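TRNA (adenine(9)-N1)-methyltransferase (Sulfolobus acidocaldarius, PDB 5A7Z) catalyses the S-adenosyl-L-methionine-dependent methylation of adenosine at position 9 of tRNA, giving N(1)-methyladenosine. Local coordinates at residues 104-115 with 143-153. Residues are numbered along the deposited sequence; the frame is centred on the assembly and turned at random.
Sequences LPEYPKMVIDLG and LWDGNLTVVGK
Leu104 meets the ring of Trp144 obliquely, its CD1 lying 3.6 Å from Trp144 CZ2. One face of this indole is taken by the backbone of its own segment, with Gly146 N over the ring centre. The two segments form the parallel strand pair of a beta-alpha-beta unit, joined through helix 122-142, in the SPOUT methyltransferase domain.

The second flat group is the amide of Asn147, turned toward the loop that leads into strand 109-113. Its ND2 donates to Pro108 O at 2.9 Å, and that oxygen sits 27° out of the amide plane. A weak bond from ND2 goes to Pro105 O. Asn147 CG stands beside its own backbone N (chi1 -69°), which carries the amide across to this loop. Its OD1 is buried near Pro105 CG and has no polar partner in the model. With an alanine here, Pro108 O and Pro105 O would probably lose this donor, and the loop would be less firmly tied to the 3-10 turn at 145-147.

Backbone bonds alternate from Met110 N, which donates to Asn147 O, to Val151 N, which donates to Ile112 O. Strand 196-202 pairs with the other edge of strand 109-113. On one face of the sheet, Ile112 CG1 packs 4.0 Å from Leu148 CD1, and helix 242-255 covers Met110 and Ile112. On the opposite face, Val111 CG1 meets Val151 CG1 at 4.0 Å.

Leu114 CD1 rests 3.9 Å from Val150 CG1. Gly152 has a positive phi of 139°, and a CB there would clash with Leu114 C and Gly115 N. Asp113 closes an Asx turn: its OD1 accepts from Gly115 N at 3.0 Å and also from Ala212 N, while OD2 accepts from Thr213 N.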
ATOM      1  N   LEU A 104       1.644  13.481  -2.397  1.00 37.80           N
ATOM      2  CA  LEU A 104       1.250  12.095  -2.300  1.00 44.30           C
ATOM      3  C   LEU A 104       2.014  11.255  -3.331  1.00 43.37           C
ATOM      4  O   LEU A 104       2.093  11.618  -4.493  1.00 47.11           O
ATOM      5  CB  LEU A 104      -0.255  11.962  -2.490  1.00 45.47           C
ATOM      6  CG  LEU A 104      -1.104  12.914  -1.637  1.00 47.70           C
ATOM      7  CD1 LEU A 104      -2.547  12.914  -2.104  1.00 51.09           C
ATOM      8  CD2 LEU A 104      -1.032  12.548  -0.168  1.00 48.58           C
ATOM      9  N   PRO A 105       2.638  10.166  -2.880  1.00 39.38           N
ATOM     10  CA  PRO A 105       3.472   9.325  -3.724  1.00 40.79           C
ATOM     11  C   PRO A 105       2.736   8.659  -4.919  1.00 36.70           C
ATOM     12  O   PRO A 105       1.668   8.117  -4.758  1.00 32.95           O
ATOM     13  CB  PRO A 105       3.973   8.248  -2.741  1.00 41.47           C
ATOM     14  CG  PRO A 105       2.912   8.168  -1.702  1.00 41.78           C
ATOM     15  CD  PRO A 105       2.441   9.579  -1.542  1.00 43.00           C
ATOM     16  N   GLU A 106       3.348   8.663  -6.093  1.00 35.80           N
ATOM     17  CA  GLU A 106       2.764   7.962  -7.220  1.00 43.40           C
ATOM     18  C   GLU A 106       2.969   6.460  -7.036  1.00 35.41           C
ATOM     19  O   GLU A 106       2.083   5.653  -7.261  1.00 39.38           O
ATOM     20  CB  GLU A 106       3.422   8.435  -8.509  1.00 55.21           C
ATOM     21  CG  GLU A 106       2.837   7.796  -9.763  1.00 72.04           C
ATOM     22  CD  GLU A 106       3.070   8.620 -11.029  1.00 79.99           C
ATOM     23  OE1 GLU A 106       3.495   9.793 -10.911  1.00 81.17           O
ATOM     24  OE2 GLU A 106       2.818   8.094 -12.147  1.00 82.09           O
ATOM     25  N   TYR A 107       4.133   6.114  -6.550  1.00 32.29           N
ATOM     26  CA  TYR A 107       4.558   4.747  -6.474  1.00 35.33           C
ATOM     27  C   TYR A 107       4.750   4.372  -5.028  1.00 36.25           C
ATOM     28  O   TYR A 107       5.008   5.240  -4.183  1.00 34.73           O
ATOM     29  CB  TYR A 107       5.877   4.566  -7.269  1.00 37.98           C
ATOM     30  CG  TYR A 107       5.694   4.788  -8.770  1.00 38.74           C
ATOM     31  CD1 TYR A 107       4.911   3.923  -9.522  1.00 36.64           C
ATOM     32  CD2 TYR A 107       6.242   5.889  -9.408  1.00 42.41           C
ATOM     33  CE1 TYR A 107       4.700   4.133 -10.856  1.00 38.72           C
ATOM     34  CE2 TYR A 107       6.038   6.107 -10.758  1.00 43.38           C
ATOM     35  CZ  TYR A 107       5.260   5.224 -11.478  1.00 42.83           C
ATOM     36  OH  TYR A 107       5.055   5.412 -12.837  1.00 38.27           O
ATOM     37  N   PRO A 108       4.655   3.070  -4.726  1.00 34.14           N
ATOM     38  CA  PRO A 108       4.344   2.061  -5.712  1.00 34.55           C
ATOM     39  C   PRO A 108       2.847   1.955  -5.984  1.00 34.21           C
ATOM     40  O   PRO A 108       2.038   2.480  -5.215  1.00 32.68           O
ATOM     41  CB  PRO A 108       4.856   0.773  -5.061  1.00 35.17           C
ATOM     42  CG  PRO A 108       4.723   1.025  -3.591  1.00 33.03           C
ATOM     43  CD  PRO A 108       5.111   2.471  -3.453  1.00 32.29           C
ATOM     44  N   LYS A 109       2.505   1.289  -7.089  1.00 33.95           N
ATOM     45  CA  LYS A 109       1.117   1.087  -7.501  1.00 33.76           C
ATOM     46  C   LYS A 109       0.743  -0.345  -7.350  1.00 29.71           C
ATOM     47  O   LYS A 109       1.437  -1.215  -7.837  1.00 33.10           O
ATOM     48  CB  LYS A 109       0.936   1.470  -8.953  1.00 32.61           C
ATOM     49  CG  LYS A 109       1.094   2.939  -9.197  1.00 36.69           C
ATOM     50  CD  LYS A 109       0.906   3.232 -10.660  1.00 39.14           C
ATOM     51  CE  LYS A 109       1.003   4.720 -10.932  1.00 41.83           C
ATOM     52  NZ  LYS A 109       1.369   4.975 -12.360  1.00 45.18           N
HETATM   53  N   MSE A 110      -0.384  -0.580  -6.707  1.00 30.20           N
HETATM   54  CA  MSE A 110      -0.929  -1.899  -6.535  1.00 33.69           C
HETATM   55  C   MSE A 110      -2.190  -1.948  -7.384  1.00 33.10           C
HETATM   56  O   MSE A 110      -3.118  -1.174  -7.177  1.00 32.96           O
HETATM   57  CB  MSE A 110      -1.262  -2.099  -5.040  1.00 36.00           C
HETATM   58  CG  MSE A 110      -0.115  -1.640  -4.111  1.00 43.86           C
HETATM   59 SE   MSE A 110       1.398  -2.932  -4.210  1.00 50.27          SE
HETATM   60  CE  MSE A 110       2.824  -1.628  -4.334  1.00 46.56           C
ATOM     61  N   VAL A 111      -2.230  -2.865  -8.332  1.00 29.84           N
ATOM     62  CA  VAL A 111      -3.305  -2.904  -9.326  1.00 30.62           C
ATOM     63  C   VAL A 111      -4.028  -4.202  -9.183  1.00 29.22           C
ATOM     64  O   VAL A 111      -3.400  -5.275  -9.241  1.00 32.49           O
ATOM     65  CB  VAL A 111      -2.725  -2.786 -10.735  1.00 32.11           C
ATOM     66  CG1 VAL A 111      -3.802  -2.931 -11.769  1.00 33.59           C
ATOM     67  CG2 VAL A 111      -2.015  -1.442 -10.891  1.00 36.35           C
ATOM     68  N   ILE A 112      -5.317  -4.125  -8.887  1.00 31.33           N
ATOM     69  CA  ILE A 112      -6.169  -5.311  -8.892  1.00 34.01           C
ATOM     70  C   ILE A 112      -6.878  -5.394 -10.236  1.00 36.22           C
ATOM     71  O   ILE A 112      -7.686  -4.514 -10.591  1.00 29.60           O
ATOM     72  CB  ILE A 112      -7.227  -5.286  -7.770  1.00 36.59           C
ATOM     73  CG1 ILE A 112      -6.576  -4.938  -6.414  1.00 38.93           C
ATOM     74  CG2 ILE A 112      -7.954  -6.629  -7.687  1.00 33.27           C
ATOM     75  CD1 ILE A 112      -5.395  -5.800  -6.094  1.00 44.61           C
ATOM     76  N   ASP A 113      -6.577  -6.459 -10.974  1.00 34.09           N
ATOM     77  CA  ASP A 113      -7.099  -6.619 -12.340  1.00 36.80           C
ATOM     78  C   ASP A 113      -8.361  -7.468 -12.323  1.00 34.51           C
ATOM     79  O   ASP A 113      -8.311  -8.691 -12.250  1.00 34.23           O
ATOM     80  CB  ASP A 113      -6.040  -7.240 -13.237  1.00 33.75           C
ATOM     81  CG  ASP A 113      -6.418  -7.218 -14.729  1.00 38.30           C
ATOM     82  OD1 ASP A 113      -7.636  -7.078 -15.088  1.00 32.98           O
ATOM     83  OD2 ASP A 113      -5.476  -7.373 -15.549  1.00 38.42           O
ATOM     84  N   LEU A 114      -9.496  -6.801 -12.413  1.00 34.25           N
ATOM     85  CA  LEU A 114     -10.774  -7.483 -12.410  1.00 34.79           C
ATOM     86  C   LEU A 114     -11.403  -7.555 -13.806  1.00 35.50           C
ATOM     87  O   LEU A 114     -12.587  -7.791 -13.931  1.00 38.26           O
ATOM     88  CB  LEU A 114     -11.727  -6.773 -11.451  1.00 36.09           C
ATOM     89  CG  LEU A 114     -11.419  -6.891  -9.949  1.00 39.75           C
ATOM     90  CD1 LEU A 114     -12.615  -6.396  -9.145  1.00 40.89           C
ATOM     91  CD2 LEU A 114     -11.039  -8.311  -9.534  1.00 38.95           C
ATOM     92  N   GLY A 115     -10.609  -7.367 -14.851  1.00 34.96           N
ATOM     93  CA  GLY A 115     -11.050  -7.678 -16.217  1.00 37.44           C
ATOM     94  C   GLY A 115     -11.764  -9.028 -16.329  1.00 35.73           C
ATOM     95  O   GLY A 115     -12.748  -9.126 -16.990  1.00 40.05           O
ATOM     96  N   LEU A 143       0.212   2.631   2.804  1.00 28.97           N
ATOM     97  CA  LEU A 143       0.261   3.810   1.981  1.00 29.90           C
ATOM     98  C   LEU A 143      -1.011   4.601   2.143  1.00 28.08           C
ATOM     99  O   LEU A 143      -1.350   4.929   3.224  1.00 27.07           O
ATOM    100  CB  LEU A 143       0.463   3.412   0.529  1.00 32.65           C
ATOM    101  CG  LEU A 143       1.784   2.737   0.204  1.00 36.91           C
ATOM    102  CD1 LEU A 143       1.810   1.898  -1.050  1.00 36.46           C
ATOM    103  CD2 LEU A 143       2.960   3.677   0.269  1.00 36.71           C
ATOM    104  N   TRP A 144      -1.713   4.877   1.057  1.00 30.70           N
ATOM    105  CA  TRP A 144      -3.043   5.421   1.128  1.00 31.34           C
ATOM    106  C   TRP A 144      -3.860   4.947  -0.053  1.00 31.86           C
ATOM    107  O   TRP A 144      -3.321   4.335  -0.943  1.00 28.30           O
ATOM    108  CB  TRP A 144      -3.020   6.934   1.266  1.00 34.05           C
ATOM    109  CG  TRP A 144      -2.994   7.665   0.036  1.00 36.04           C
ATOM    110  CD1 TRP A 144      -2.012   7.693  -0.855  1.00 38.80           C
ATOM    111  CD2 TRP A 144      -4.016   8.484  -0.466  1.00 43.44           C
ATOM    112  NE1 TRP A 144      -2.336   8.478  -1.902  1.00 40.10           N
ATOM    113  CE2 TRP A 144      -3.579   8.983  -1.684  1.00 44.34           C
ATOM    114  CE3 TRP A 144      -5.272   8.846  -0.008  1.00 48.09           C
ATOM    115  CZ2 TRP A 144      -4.343   9.817  -2.448  1.00 43.90           C
ATOM    116  CZ3 TRP A 144      -6.017   9.675  -0.761  1.00 47.62           C
ATOM    117  CH2 TRP A 144      -5.552  10.157  -1.966  1.00 45.35           C
ATOM    118  N   ASP A 145      -5.161   5.202  -0.016  1.00 29.73           N
ATOM    119  CA  ASP A 145      -6.087   4.786  -1.070  1.00 32.73           C
ATOM    120  C   ASP A 145      -5.531   4.956  -2.479  1.00 31.05           C
ATOM    121  O   ASP A 145      -5.787   4.173  -3.331  1.00 28.10           O
ATOM    122  CB  ASP A 145      -7.425   5.543  -1.027  1.00 32.48           C
ATOM    123  CG  ASP A 145      -8.172   5.398   0.279  1.00 39.85           C
ATOM    124  OD1 ASP A 145      -7.564   5.178   1.313  1.00 42.96           O
ATOM    125  OD2 ASP A 145      -9.381   5.525   0.267  1.00 39.02           O
ATOM    126  N   GLY A 146      -4.808   6.037  -2.706  1.00 36.33           N
ATOM    127  CA  GLY A 146      -4.498   6.493  -4.080  1.00 36.86           C
ATOM    128  C   GLY A 146      -3.453   5.628  -4.747  1.00 36.07           C
ATOM    129  O   GLY A 146      -3.202   5.756  -5.939  1.00 35.68           O
ATOM    130  N   ASN A 147      -2.856   4.739  -3.973  1.00 34.99           N
ATOM    131  CA  ASN A 147      -1.863   3.806  -4.459  1.00 30.14           C
ATOM    132  C   ASN A 147      -2.504   2.501  -4.854  1.00 31.77           C
ATOM    133  O   ASN A 147      -1.855   1.597  -5.226  1.00 35.87           O
ATOM    134  CB  ASN A 147      -0.802   3.540  -3.403  1.00 32.41           C
ATOM    135  CG  ASN A 147       0.086   4.730  -3.129  1.00 30.37           C
ATOM    136  OD1 ASN A 147      -0.098   5.430  -2.184  1.00 35.92           O
ATOM    137  ND2 ASN A 147       1.045   4.937  -3.951  1.00 30.35           N
ATOM    138  N   LEU A 148      -3.799   2.421  -4.742  1.00 30.68           N
ATOM    139  CA  LEU A 148      -4.536   1.261  -5.114  1.00 32.90           C
ATOM    140  C   LEU A 148      -5.362   1.609  -6.337  1.00 34.78           C
ATOM    141  O   LEU A 148      -6.028   2.655  -6.375  1.00 33.55           O
ATOM    142  CB  LEU A 148      -5.454   0.833  -3.968  1.00 31.07           C
ATOM    143  CG  LEU A 148      -6.292  -0.418  -4.191  1.00 36.02           C
ATOM    144  CD1 LEU A 148      -5.418  -1.663  -4.391  1.00 36.51           C
ATOM    145  CD2 LEU A 148      -7.206  -0.606  -2.965  1.00 39.82           C
ATOM    146  N   THR A 149      -5.299   0.725  -7.325  1.00 33.82           N
ATOM    147  CA  THR A 149      -6.076   0.830  -8.545  1.00 34.15           C
ATOM    148  C   THR A 149      -6.811  -0.488  -8.755  1.00 32.25           C
ATOM    149  O   THR A 149      -6.205  -1.593  -8.620  1.00 30.30           O
ATOM    150  CB  THR A 149      -5.157   1.111  -9.749  1.00 38.16           C
ATOM    151  OG1 THR A 149      -4.765   2.479  -9.730  1.00 43.04           O
ATOM    152  CG2 THR A 149      -5.852   0.844 -11.057  1.00 40.67           C
ATOM    153  N   VAL A 150      -8.108  -0.380  -9.014  1.00 25.35           N
ATOM    154  CA  VAL A 150      -8.931  -1.520  -9.428  1.00 32.71           C
ATOM    155  C   VAL A 150      -9.352  -1.340 -10.850  1.00 33.63           C
ATOM    156  O   VAL A 150      -9.872  -0.257 -11.263  1.00 29.00           O
ATOM    157  CB  VAL A 150     -10.210  -1.675  -8.596  1.00 34.40           C
ATOM    158  CG1 VAL A 150     -10.995  -2.902  -9.047  1.00 33.44           C
ATOM    159  CG2 VAL A 150      -9.868  -1.767  -7.129  1.00 35.13           C
ATOM    160  N   VAL A 151      -9.053  -2.331 -11.641  1.00 34.80           N
ATOM    161  CA  VAL A 151      -9.309  -2.214 -13.038  1.00 40.83           C
ATOM    162  C   VAL A 151     -10.144  -3.333 -13.568  1.00 44.86           C
ATOM    163  O   VAL A 151      -9.938  -4.473 -13.274  1.00 41.14           O
ATOM    164  CB  VAL A 151      -8.013  -2.069 -13.834  1.00 41.92           C
ATOM    165  CG1 VAL A 151      -7.252  -3.359 -13.815  1.00 46.44           C
ATOM    166  CG2 VAL A 151      -8.317  -1.681 -15.255  1.00 45.69           C
ATOM    167  N   GLY A 152     -11.123  -2.973 -14.355  1.00 62.87           N
ATOM    168  CA  GLY A 152     -11.893  -3.989 -15.023  1.00 65.85           C
ATOM    169  C   GLY A 152     -13.341  -3.681 -15.031  1.00 59.48           C
ATOM    170  O   GLY A 152     -14.063  -4.289 -15.762  1.00 61.98           O
ATOM    171  N   LYS A 153     -13.749  -2.735 -14.206  1.00 71.12           N
ATOM    172  CA  LYS A 153     -15.136  -2.315 -14.107  1.00 71.92           C
ATOM    173  C   LYS A 153     -15.195  -0.910 -13.657  1.00 75.99           C
ATOM    174  O   LYS A 153     -14.784  -0.637 -12.575  1.00 91.01           O
ATOM    175  CB  LYS A 153     -15.870  -3.110 -13.058  1.00 79.04           C
ATOM    176  CG  LYS A 153     -16.090  -4.580 -13.367  1.00 80.78           C
ATOM    177  CD  LYS A 153     -17.022  -5.186 -12.337  1.00 75.23           C
ATOM    178  CE  LYS A 153     -16.361  -5.244 -10.982  1.00 65.32           C
ATOM    179  NZ  LYS A 153     -17.177  -5.930  -9.971  1.00 65.65           N
TER